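Long-range contact in CocE/NonD family hydrolase (Staphylococcus aureus subsp. aureus COL, PDB 3III), which is a CocE/NonD family hydrolase with an alpha/beta-hydrolase fold, related to X-Pro dipeptidyl-peptidases, that probably cleaves ester or amide bonds with a catalytic serine: residues A[70-83]-A[99-113]. Numbering follows the deposited sequence.
With PLM (palmitic acid), chain G.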
loop_
_atom_site.group_PDB
_atom_site.type_symbol
_atom_site.label_atom_id
_atom_site.label_comp_id
_atom_site.label_asym_id
_atom_site.label_seq_id
_atom_site.Cartn_x
_atom_site.Cartn_y
_atom_site.Cartn_z
ATOM N N VAL A 70 -8.458 -10.377 17.937
ATOM C CA VAL A 70 -8.042 -9.900 16.630
ATOM C C VAL A 70 -9.127 -8.937 16.153
ATOM O O VAL A 70 -10.308 -9.270 16.196
ATOM C CB VAL A 70 -7.900 -11.043 15.612
ATOM C CG1 VAL A 70 -7.517 -10.476 14.206
ATOM C CG2 VAL A 70 -6.841 -12.115 16.102
HETATM N N MSE A 71 -8.746 -7.723 15.751
HETATM C CA MSE A 71 -9.732 -6.702 15.345
HETATM C C MSE A 71 -9.381 -6.077 14.019
HETATM O O MSE A 71 -8.186 -5.979 13.682
HETATM C CB MSE A 71 -9.773 -5.591 16.383
HETATM C CG MSE A 71 -10.921 -4.589 16.146
HETATM SE SE MSE A 71 -10.993 -3.301 17.666
HETATM C CE MSE A 71 -11.556 -4.556 19.077
ATOM N N SER A 72 -10.402 -5.767 13.208
ATOM C CA SER A 72 -10.220 -4.911 12.054
ATOM C C SER A 72 -11.360 -3.913 11.981
ATOM O O SER A 72 -12.514 -4.147 12.492
ATOM C CB SER A 72 -10.108 -5.708 10.744
ATOM O OG SER A 72 -11.378 -6.203 10.350
ATOM N N ALA A 73 -11.086 -2.787 11.314
ATOM C CA ALA A 73 -12.095 -1.718 11.184
ATOM C C ALA A 73 -11.989 -0.956 9.856
ATOM O O ALA A 73 -10.910 -0.590 9.401
ATOM C CB ALA A 73 -12.012 -0.771 12.342
ATOM N N ASP A 74 -13.155 -0.674 9.262
ATOM C CA ASP A 74 -13.260 0.047 8.032
ATOM C C ASP A 74 -14.679 0.611 7.894
ATOM O O ASP A 74 -15.510 0.485 8.780
ATOM C CB ASP A 74 -12.931 -0.895 6.856
ATOM C CG ASP A 74 -13.797 -2.086 6.846
ATOM O OD1 ASP A 74 -14.986 -1.933 6.524
ATOM O OD2 ASP A 74 -13.314 -3.153 7.265
ATOM N N THR A 75 -14.901 1.300 6.798
ATOM C CA THR A 75 -16.204 1.824 6.447
ATOM C C THR A 75 -16.820 1.164 5.211
ATOM O O THR A 75 -17.712 1.710 4.584
ATOM C CB THR A 75 -16.141 3.331 6.269
ATOM O OG1 THR A 75 -15.197 3.663 5.266
ATOM C CG2 THR A 75 -15.799 4.054 7.588
ATOM N N TYR A 76 -16.357 -0.035 4.877
ATOM C CA TYR A 76 -16.848 -0.755 3.697
ATOM C C TYR A 76 -18.069 -1.650 3.931
ATOM O O TYR A 76 -18.675 -2.089 2.973
ATOM C CB TYR A 76 -15.721 -1.607 3.122
ATOM C CG TYR A 76 -14.536 -0.869 2.584
ATOM C CD1 TYR A 76 -14.599 0.466 2.203
ATOM C CD2 TYR A 76 -13.360 -1.550 2.314
ATOM C CE1 TYR A 76 -13.468 1.089 1.627
ATOM C CE2 TYR A 76 -12.258 -0.921 1.709
ATOM C CZ TYR A 76 -12.318 0.370 1.372
ATOM O OH TYR A 76 -11.198 0.970 0.770
ATOM N N GLY A 77 -18.456 -1.892 5.190
ATOM C CA GLY A 77 -19.544 -2.797 5.489
ATOM C C GLY A 77 -19.020 -3.988 6.274
ATOM O O GLY A 77 -18.234 -4.767 5.755
ATOM N N LYS A 78 -19.458 -4.120 7.533
ATOM C CA LYS A 78 -19.044 -5.227 8.408
ATOM C C LYS A 78 -19.734 -6.570 8.061
ATOM O O LYS A 78 -19.244 -7.639 8.519
ATOM C CB LYS A 78 -19.291 -4.888 9.866
ATOM C CG LYS A 78 -20.782 -4.856 10.277
ATOM C CD LYS A 78 -20.941 -4.710 11.795
ATOM C CE LYS A 78 -22.375 -4.687 12.255
ATOM N NZ LYS A 78 -23.124 -5.943 11.903
ATOM N N ASP A 79 -20.839 -6.532 7.326
ATOM C CA ASP A 79 -21.554 -7.739 6.978
ATOM C C ASP A 79 -21.442 -8.103 5.513
ATOM O O ASP A 79 -22.219 -8.895 5.007
ATOM C CB ASP A 79 -23.010 -7.573 7.388
ATOM C CG ASP A 79 -23.134 -7.441 8.856
ATOM O OD1 ASP A 79 -22.669 -8.359 9.521
ATOM O OD2 ASP A 79 -23.631 -6.419 9.348
ATOM N N ASN A 80 -20.476 -7.534 4.824
ATOM C CA ASN A 80 -20.266 -7.908 3.427
ATOM C C ASN A 80 -19.960 -9.399 3.260
ATOM O O ASN A 80 -19.032 -9.949 3.885
ATOM C CB ASN A 80 -19.166 -7.050 2.786
ATOM C CG ASN A 80 -19.527 -5.551 2.731
ATOM O OD1 ASN A 80 -20.639 -5.093 3.124
ATOM N ND2 ASN A 80 -18.585 -4.780 2.226
ATOM N N LYS A 81 -20.801 -10.061 2.469
ATOM C CA LYS A 81 -20.488 -11.389 1.986
ATOM C C LYS A 81 -19.417 -11.223 0.868
ATOM O O LYS A 81 -19.630 -10.475 -0.101
ATOM C CB LYS A 81 -21.760 -12.133 1.487
ATOM C CG LYS A 81 -21.552 -13.632 1.316
ATOM C CD LYS A 81 -22.852 -14.343 0.958
ATOM C CE LYS A 81 -22.594 -15.779 0.498
ATOM N NZ LYS A 81 -21.733 -15.800 -0.734
ATOM N N PRO A 82 -18.254 -11.902 1.012
ATOM C CA PRO A 82 -17.232 -11.699 -0.045
ATOM C C PRO A 82 -17.750 -12.082 -1.451
ATOM O O PRO A 82 -18.477 -13.080 -1.578
ATOM C CB PRO A 82 -16.077 -12.615 0.388
ATOM C CG PRO A 82 -16.711 -13.671 1.345
ATOM C CD PRO A 82 -17.926 -13.000 1.956
ATOM N N LYS A 83 -17.401 -11.315 -2.482
ATOM C CA LYS A 83 -17.928 -11.583 -3.822
ATOM C C LYS A 83 -17.220 -12.766 -4.469
ATOM O O LYS A 83 -16.010 -12.741 -4.632
ATOM C CB LYS A 83 -17.786 -10.358 -4.694
ATOM C CG LYS A 83 -18.679 -9.227 -4.264
ATOM C CD LYS A 83 -19.104 -8.389 -5.462
ATOM C CE LYS A 83 -18.268 -7.141 -5.621
ATOM N NZ LYS A 83 -18.744 -6.357 -6.789
ATOM N N THR A 99 -11.435 -17.716 1.396
ATOM C CA THR A 99 -11.900 -17.288 2.718
ATOM C C THR A 99 -13.235 -17.951 3.017
ATOM O O THR A 99 -13.906 -18.459 2.093
ATOM C CB THR A 99 -12.049 -15.767 2.857
ATOM O OG1 THR A 99 -13.249 -15.366 2.172
ATOM C CG2 THR A 99 -10.888 -15.025 2.343
ATOM N N SER A 100 -13.595 -17.991 4.309
ATOM C CA SER A 100 -14.946 -18.348 4.660
ATOM C C SER A 100 -15.946 -17.267 4.195
ATOM O O SER A 100 -15.613 -16.124 3.911
ATOM C CB SER A 100 -15.124 -18.518 6.140
ATOM O OG SER A 100 -15.050 -17.277 6.793
ATOM N N SER A 101 -17.208 -17.634 4.216
ATOM C CA SER A 101 -18.264 -16.697 3.839
ATOM C C SER A 101 -18.500 -15.592 4.897
ATOM O O SER A 101 -19.354 -14.685 4.713
ATOM C CB SER A 101 -19.511 -17.507 3.490
ATOM O OG SER A 101 -19.925 -18.269 4.619
ATOM N N PHE A 102 -17.775 -15.652 6.019
ATOM C CA PHE A 102 -17.948 -14.679 7.120
ATOM C C PHE A 102 -16.746 -13.695 7.181
ATOM O O PHE A 102 -16.383 -13.188 8.250
ATOM C CB PHE A 102 -18.127 -15.423 8.437
ATOM C CG PHE A 102 -19.479 -16.118 8.573
ATOM C CD1 PHE A 102 -20.537 -15.468 9.153
ATOM C CD2 PHE A 102 -19.672 -17.391 8.080
ATOM C CE1 PHE A 102 -21.768 -16.078 9.270
ATOM C CE2 PHE A 102 -20.904 -18.012 8.188
ATOM C CZ PHE A 102 -21.951 -17.365 8.765
ATOM N N THR A 103 -16.128 -13.466 6.028
ATOM C CA THR A 103 -14.949 -12.638 5.885
ATOM C C THR A 103 -15.193 -11.535 4.824
ATOM O O THR A 103 -15.028 -11.773 3.640
ATOM C CB THR A 103 -13.747 -13.455 5.407
ATOM O OG1 THR A 103 -13.598 -14.639 6.198
ATOM C CG2 THR A 103 -12.475 -12.624 5.476
ATOM N N PRO A 104 -15.591 -10.324 5.266
ATOM C CA PRO A 104 -15.590 -9.189 4.381
ATOM C C PRO A 104 -14.183 -9.011 3.831
ATOM O O PRO A 104 -13.195 -9.278 4.507
ATOM C CB PRO A 104 -16.001 -8.006 5.279
ATOM C CG PRO A 104 -16.761 -8.691 6.470
ATOM C CD PRO A 104 -15.995 -9.978 6.649
ATOM N N GLU A 105 -14.108 -8.533 2.602
ATOM C CA GLU A 105 -12.838 -8.489 1.882
ATOM C C GLU A 105 -11.736 -7.842 2.683
ATOM O O GLU A 105 -11.896 -6.766 3.208
ATOM C CB GLU A 105 -13.030 -7.739 0.562
ATOM C CG GLU A 105 -13.725 -8.623 -0.531
ATOM C CD GLU A 105 -15.293 -8.652 -0.548
ATOM O OE1 GLU A 105 -15.994 -8.251 0.441
ATOM O OE2 GLU A 105 -15.805 -9.100 -1.613
ATOM N N GLU A 106 -10.615 -8.525 2.820
ATOM C CA GLU A 106 -9.447 -7.937 3.449
ATOM C C GLU A 106 -9.381 -8.108 4.944
ATOM O O GLU A 106 -8.389 -7.713 5.575
ATOM N N SER A 107 -10.446 -8.660 5.522
ATOM C CA SER A 107 -10.584 -8.822 6.943
ATOM C C SER A 107 -9.951 -10.142 7.405
ATOM O O SER A 107 -9.859 -11.112 6.651
ATOM C CB SER A 107 -12.078 -8.893 7.358
ATOM O OG SER A 107 -12.829 -7.828 6.832
ATOM N N PRO A 108 -9.555 -10.181 8.670
ATOM C CA PRO A 108 -9.221 -11.484 9.286
ATOM C C PRO A 108 -10.391 -12.422 9.273
ATOM O O PRO A 108 -11.494 -12.018 9.628
ATOM C CB PRO A 108 -8.887 -11.123 10.730
ATOM C CG PRO A 108 -8.710 -9.681 10.811
ATOM C CD PRO A 108 -9.396 -9.046 9.595
ATOM N N ASP A 109 -10.172 -13.669 8.870
ATOM C CA ASP A 109 -11.248 -14.647 8.654
ATOM C C ASP A 109 -11.516 -15.334 9.980
ATOM O O ASP A 109 -10.622 -15.979 10.551
ATOM C CB ASP A 109 -10.760 -15.702 7.638
ATOM C CG ASP A 109 -11.813 -16.714 7.273
ATOM O OD1 ASP A 109 -12.877 -16.834 7.937
ATOM O OD2 ASP A 109 -11.556 -17.401 6.260
ATOM N N PRO A 110 -12.704 -15.190 10.519
ATOM C CA PRO A 110 -12.948 -15.917 11.762
ATOM C C PRO A 110 -12.846 -17.451 11.665
ATOM O O PRO A 110 -12.618 -18.097 12.681
ATOM C CB PRO A 110 -14.348 -15.478 12.161
ATOM C CG PRO A 110 -14.913 -14.860 11.015
ATOM C CD PRO A 110 -13.847 -14.333 10.150
ATOM N N GLY A 111 -12.988 -18.014 10.471
ATOM C CA GLY A 111 -12.837 -19.437 10.263
ATOM C C GLY A 111 -11.369 -19.885 10.431
ATOM O O GLY A 111 -11.100 -21.092 10.579
ATOM N N PHE A 112 -10.445 -18.923 10.404
ATOM C CA PHE A 112 -9.004 -19.246 10.697
ATOM C C PHE A 112 -8.691 -18.927 12.140
ATOM O O PHE A 112 -8.102 -19.728 12.860
ATOM C CB PHE A 112 -8.032 -18.498 9.745
ATOM C CG PHE A 112 -6.567 -18.654 10.139
ATOM C CD1 PHE A 112 -5.934 -19.857 9.985
ATOM C CD2 PHE A 112 -5.860 -17.627 10.726
ATOM C CE1 PHE A 112 -4.626 -20.051 10.362
ATOM C CE2 PHE A 112 -4.544 -17.818 11.123
ATOM C CZ PHE A 112 -3.916 -19.021 10.943
ATOM N N TRP A 113 -9.089 -17.750 12.600
ATOM C CA TRP A 113 -8.633 -17.297 13.909
ATOM C C TRP A 113 -9.393 -17.925 15.053
ATOM O O TRP A 113 -8.780 -18.348 16.031
ATOM C CB TRP A 113 -8.658 -15.784 14.011
ATOM C CG TRP A 113 -7.633 -15.154 13.127
ATOM C CD1 TRP A 113 -7.843 -14.636 11.901
ATOM C CD2 TRP A 113 -6.236 -15.035 13.376
ATOM N NE1 TRP A 113 -6.687 -14.165 11.369
ATOM C CE2 TRP A 113 -5.671 -14.407 12.254
ATOM C CE3 TRP A 113 -5.410 -15.370 14.448
ATOM C CZ2 TRP A 113 -4.340 -14.107 12.177
ATOM C CZ3 TRP A 113 -4.090 -15.091 14.367
ATOM C CH2 TRP A 113 -3.549 -14.473 13.239
HETATM C C1 PLM G . -9.522 -1.155 -1.408
HETATM O O1 PLM G . -9.372 -0.732 -0.264
HETATM O O2 PLM G . -8.546 -1.692 -1.961
HETATM C C2 PLM G . -10.842 -0.970 -2.087
HETATM C C3 PLM G . -10.947 -1.753 -3.384
HETATM C C4 PLM G . -12.322 -1.736 -4.052
HETATM C C5 PLM G . -12.481 -2.780 -5.197
HETATM C C6 PLM G . -13.532 -2.454 -6.292
HETATM C C7 PLM G . -14.597 -3.505 -6.692
HETATM C C8 PLM G . -14.331 -4.364 -7.958
HETATM O O HOH W 1 -19.139 -11.723 5.532
HETATM O O HOH W 2 -16.081 -5.703 1.554
#
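E105 reaches across to the backbone of K83. K83 N donates to E105 OE2 at 2.9 Å, a nearly straight bond (164°) that meets the oxygen from above the carboxylate plane. The E105 chain bends at chi2 (87°), which brings the carboxylate against P82 CA. The P82 ring sits among backbone carbonyls: its CG lies 3.4 Å from T103 O, and its CD is close to S101 O. P104 of the other segment likewise packs on carbonyls, with its CG 3.4 Å from K78 O. P104 CA also makes a CA-H...O contact with N80 O.

Water joins the same loops. One water accepts from N80 ND2 and donates to E105 OE1. The N80 amide also donates to Y76 O, at 2.8 Å from ND2. Separately, Y76 OH donates to O1 of the bound palmitic acid, which is also hydrogen-bonded to S169 OG.

At the other end, strand 67-74 packs on P108 and W113. The two methyls of V70 touch different residues. CG1, anti to the backbone N (chi1 177°), lies 3.7 Å from P108 CG, while CG2 sits over one W113 face, offset toward the rim. F112 CD2 lies over the opposite face, also toward the rim. S72 OG approaches P108 CD, but its polar partner is K122 NZ, which also hydrogen-bonds S107 OG and forms a salt bridge with D74. Behind this, D109 caps helix 110-113 through G111 N and also accepts from S100 N.

The contact thus joins an inner strand of the alpha/beta-hydrolase sheet to a proline-rich loop. The direct polar link between the segments rests on a single exposed carboxylate.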